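PDB 6FJY: protein CsuE from Acinetobacter baumannii, which is the tip adhesion subunit of archaic chaperone-usher Csu pili, captured in a pre-assembly complex with the chaperone CsuC. Local coordinates for residues S11-G23 and F106-P118. Residues are numbered along the deposited sequence; the frame is centred on the assembly and turned at random.
Sequences SISVPSIYLMENG and FYIRLPAGQSVSP
Leu-19 and Leu-110 meet at the tight end of this contact, where CD1 of Leu-19 lies 3.8 Å from CD1 of Leu-110 and almost as near its CB. With its CG anti to the backbone N (chi1 176°), Leu-19 reaches back from the helix towards the strand, and Val-14 CG1 adds a looser touch on the same methyl of Leu-110. Two residues back along each strand, Ile-12 CD1 and Ile-108 CG2 come within 4.2 Å; Phe-29 touches Ile-108 and Ile-175 touches Leu-110. These side chains belong to the apolar interior of the Ig-like beta sandwich: strand 9-15 pairs in parallel with strand 167-184, whereas strand 103-110 runs between strands 24-31 and 67-73. Where the short helix 16-21 meets loop 111-118, the backbone takes over. Gly-113 N donates to Met-20 O at 2.9 Å, tilted 29° from the carbonyl plane. Gly-23 CA passes 3.5 Å from Ala-112 CA, and Ala-112 N and Leu-110 O close the space a side chain there would need. Gln-114 NE2 bonds Pro-111 O in the carbonyl plane, on a lone pair, and also bonds Asn-69 O. The buried hydroxyl of Ser-16 makes a weak 3.2 Å hydrogen bond from OG to Val-116 O. Towards solvent the fit thins: Met-20 CG rests 3.7 Å from Ser-115 CB before its chain bends away.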
# COMPACT_ATOMS: atom_id res chain seq x y z
N SER D 11 1.03 14.27 -4.06
CA SER D 11 1.33 13.24 -3.08
C SER D 11 2.10 12.11 -3.74
O SER D 11 2.04 11.90 -4.96
CB SER D 11 0.06 12.68 -2.45
OG SER D 11 -0.72 11.99 -3.40
N ILE D 12 2.86 11.40 -2.92
CA ILE D 12 3.56 10.19 -3.32
C ILE D 12 3.41 9.18 -2.19
O ILE D 12 3.25 9.56 -1.02
CB ILE D 12 5.05 10.44 -3.65
CG1 ILE D 12 5.85 10.69 -2.37
CG2 ILE D 12 5.21 11.64 -4.60
CD1 ILE D 12 7.35 10.70 -2.58
N SER D 13 3.45 7.89 -2.54
CA SER D 13 3.25 6.82 -1.56
C SER D 13 4.35 5.78 -1.68
O SER D 13 4.74 5.40 -2.79
CB SER D 13 1.88 6.17 -1.74
OG SER D 13 0.85 7.07 -1.40
N VAL D 14 4.86 5.34 -0.54
CA VAL D 14 5.95 4.36 -0.49
C VAL D 14 5.73 3.42 0.69
O VAL D 14 5.32 3.86 1.77
CB VAL D 14 7.32 5.06 -0.42
CG1 VAL D 14 7.35 6.12 0.67
CG2 VAL D 14 8.46 4.04 -0.20
N PRO D 15 5.96 2.11 0.51
CA PRO D 15 5.87 1.19 1.64
C PRO D 15 7.01 1.41 2.61
O PRO D 15 8.11 1.83 2.24
CB PRO D 15 5.97 -0.19 0.98
CG PRO D 15 6.63 0.06 -0.32
CD PRO D 15 6.12 1.40 -0.77
N SER D 16 6.73 1.13 3.89
CA SER D 16 7.61 1.56 4.97
C SER D 16 8.96 0.86 4.92
O SER D 16 10.00 1.50 5.07
CB SER D 16 6.92 1.31 6.31
OG SER D 16 7.73 1.74 7.38
N ILE D 17 8.95 -0.46 4.69
CA ILE D 17 10.19 -1.23 4.73
C ILE D 17 11.08 -0.89 3.54
O ILE D 17 12.30 -0.75 3.67
CB ILE D 17 9.88 -2.73 4.79
CG1 ILE D 17 8.97 -3.04 5.98
CG2 ILE D 17 11.18 -3.57 4.83
CD1 ILE D 17 9.58 -2.68 7.32
N TYR D 18 10.47 -0.76 2.35
CA TYR D 18 11.22 -0.35 1.17
C TYR D 18 11.88 1.00 1.40
O TYR D 18 13.05 1.20 1.06
CB TYR D 18 10.28 -0.32 -0.04
CG TYR D 18 10.91 0.08 -1.36
CD1 TYR D 18 11.20 1.41 -1.64
CD2 TYR D 18 11.17 -0.88 -2.34
CE1 TYR D 18 11.76 1.78 -2.84
CE2 TYR D 18 11.73 -0.51 -3.56
CZ TYR D 18 12.02 0.82 -3.80
OH TYR D 18 12.58 1.21 -5.00
N LEU D 19 11.14 1.93 2.01
CA LEU D 19 11.68 3.24 2.34
C LEU D 19 12.94 3.15 3.19
O LEU D 19 13.84 3.97 3.05
CB LEU D 19 10.61 4.06 3.06
CG LEU D 19 10.99 5.44 3.58
CD1 LEU D 19 11.54 6.28 2.44
CD2 LEU D 19 9.77 6.11 4.19
N MET D 20 13.00 2.17 4.09
CA MET D 20 14.13 2.07 5.00
C MET D 20 15.35 1.46 4.32
O MET D 20 16.47 1.95 4.50
CB MET D 20 13.74 1.24 6.23
CG MET D 20 14.63 1.44 7.44
SD MET D 20 15.24 -0.10 8.12
CE MET D 20 16.27 -0.64 6.76
N GLU D 21 15.15 0.40 3.54
CA GLU D 21 16.25 -0.31 2.90
C GLU D 21 16.68 0.36 1.60
O GLU D 21 17.88 0.52 1.35
CB GLU D 21 15.84 -1.76 2.63
CG GLU D 21 15.37 -2.51 3.85
CD GLU D 21 14.86 -3.88 3.52
OE1 GLU D 21 14.76 -4.19 2.32
OE2 GLU D 21 14.56 -4.64 4.46
N ASN D 22 15.72 0.73 0.76
CA ASN D 22 16.03 1.28 -0.55
C ASN D 22 15.79 2.77 -0.64
O ASN D 22 16.14 3.37 -1.66
CB ASN D 22 15.20 0.58 -1.63
CG ASN D 22 15.43 -0.91 -1.67
OD1 ASN D 22 16.58 -1.36 -1.64
ND2 ASN D 22 14.35 -1.68 -1.72
N GLY D 23 15.23 3.38 0.40
CA GLY D 23 14.81 4.76 0.30
C GLY D 23 13.79 4.91 -0.81
O GLY D 23 12.95 4.04 -1.06
N PHE D 106 9.47 18.26 -11.21
CA PHE D 106 10.47 18.19 -10.16
C PHE D 106 10.40 16.80 -9.54
O PHE D 106 9.47 16.03 -9.79
CB PHE D 106 10.26 19.27 -9.10
CG PHE D 106 10.77 20.64 -9.48
CD1 PHE D 106 11.15 20.94 -10.77
CD2 PHE D 106 10.87 21.64 -8.52
CE1 PHE D 106 11.62 22.20 -11.11
CE2 PHE D 106 11.34 22.90 -8.84
CZ PHE D 106 11.71 23.18 -10.14
N TYR D 107 11.38 16.50 -8.69
CA TYR D 107 11.52 15.16 -8.15
C TYR D 107 11.74 15.24 -6.65
O TYR D 107 12.48 16.11 -6.16
CB TYR D 107 12.69 14.40 -8.83
CG TYR D 107 12.51 14.26 -10.33
CD1 TYR D 107 11.84 13.18 -10.88
CD2 TYR D 107 13.01 15.23 -11.20
CE1 TYR D 107 11.67 13.06 -12.25
CE2 TYR D 107 12.84 15.12 -12.58
CZ TYR D 107 12.18 14.03 -13.10
OH TYR D 107 12.01 13.93 -14.46
N ILE D 108 11.09 14.34 -5.92
CA ILE D 108 11.34 14.13 -4.51
C ILE D 108 12.28 12.95 -4.34
O ILE D 108 12.06 11.86 -4.90
CB ILE D 108 10.03 13.91 -3.73
CG1 ILE D 108 9.12 15.13 -3.86
CG2 ILE D 108 10.33 13.63 -2.28
CD1 ILE D 108 7.87 15.04 -3.00
N ARG D 109 13.33 13.15 -3.55
CA ARG D 109 14.28 12.11 -3.18
C ARG D 109 14.17 11.88 -1.68
O ARG D 109 14.47 12.79 -0.89
CB ARG D 109 15.70 12.51 -3.57
CG ARG D 109 16.74 11.42 -3.34
CD ARG D 109 18.13 11.83 -3.80
NE ARG D 109 18.23 11.97 -5.25
CZ ARG D 109 19.27 12.51 -5.89
NH1 ARG D 109 20.31 12.96 -5.20
NH2 ARG D 109 19.27 12.59 -7.21
N LEU D 110 13.74 10.69 -1.29
CA LEU D 110 13.81 10.27 0.10
C LEU D 110 15.10 9.49 0.33
O LEU D 110 15.24 8.39 -0.24
CB LEU D 110 12.60 9.42 0.46
CG LEU D 110 11.29 10.20 0.42
CD1 LEU D 110 10.11 9.31 0.74
CD2 LEU D 110 11.36 11.35 1.38
N PRO D 111 16.05 10.01 1.09
CA PRO D 111 17.26 9.24 1.39
C PRO D 111 16.95 7.93 2.10
O PRO D 111 16.09 7.86 2.97
CB PRO D 111 18.06 10.18 2.30
CG PRO D 111 17.60 11.55 1.91
CD PRO D 111 16.16 11.41 1.53
N ALA D 112 17.69 6.89 1.72
CA ALA D 112 17.57 5.59 2.36
C ALA D 112 18.02 5.66 3.82
O ALA D 112 18.71 6.59 4.23
CB ALA D 112 18.38 4.52 1.62
N GLY D 113 17.61 4.66 4.58
CA GLY D 113 17.96 4.59 5.99
C GLY D 113 17.04 5.36 6.91
O GLY D 113 17.42 5.63 8.05
N GLN D 114 15.85 5.71 6.45
CA GLN D 114 14.86 6.43 7.25
C GLN D 114 13.75 5.46 7.64
O GLN D 114 13.04 4.94 6.78
CB GLN D 114 14.28 7.62 6.48
CG GLN D 114 15.31 8.62 5.99
CD GLN D 114 14.67 9.95 5.57
OE1 GLN D 114 13.87 10.52 6.31
NE2 GLN D 114 15.01 10.43 4.38
N SER D 115 13.61 5.23 8.95
CA SER D 115 12.64 4.30 9.49
C SER D 115 11.58 5.10 10.24
O SER D 115 11.88 5.74 11.25
CB SER D 115 13.31 3.28 10.42
OG SER D 115 12.36 2.37 10.96
N VAL D 116 10.34 5.06 9.73
CA VAL D 116 9.26 5.89 10.25
C VAL D 116 7.95 5.12 10.18
O VAL D 116 7.80 4.17 9.40
CB VAL D 116 9.16 7.23 9.48
CG1 VAL D 116 8.15 7.14 8.33
CG2 VAL D 116 8.82 8.36 10.42
N SER D 117 6.99 5.53 11.01
CA SER D 117 5.72 4.83 11.10
C SER D 117 4.84 5.16 9.90
O SER D 117 4.98 6.22 9.30
CB SER D 117 5.00 5.20 12.39
OG SER D 117 4.67 6.58 12.42
N PRO D 118 3.93 4.25 9.53
CA PRO D 118 2.99 4.57 8.46
C PRO D 118 2.07 5.72 8.86
O PRO D 118 1.73 5.89 10.03
CB PRO D 118 2.20 3.27 8.27
CG PRO D 118 3.03 2.21 8.89
CD PRO D 118 3.77 2.87 10.01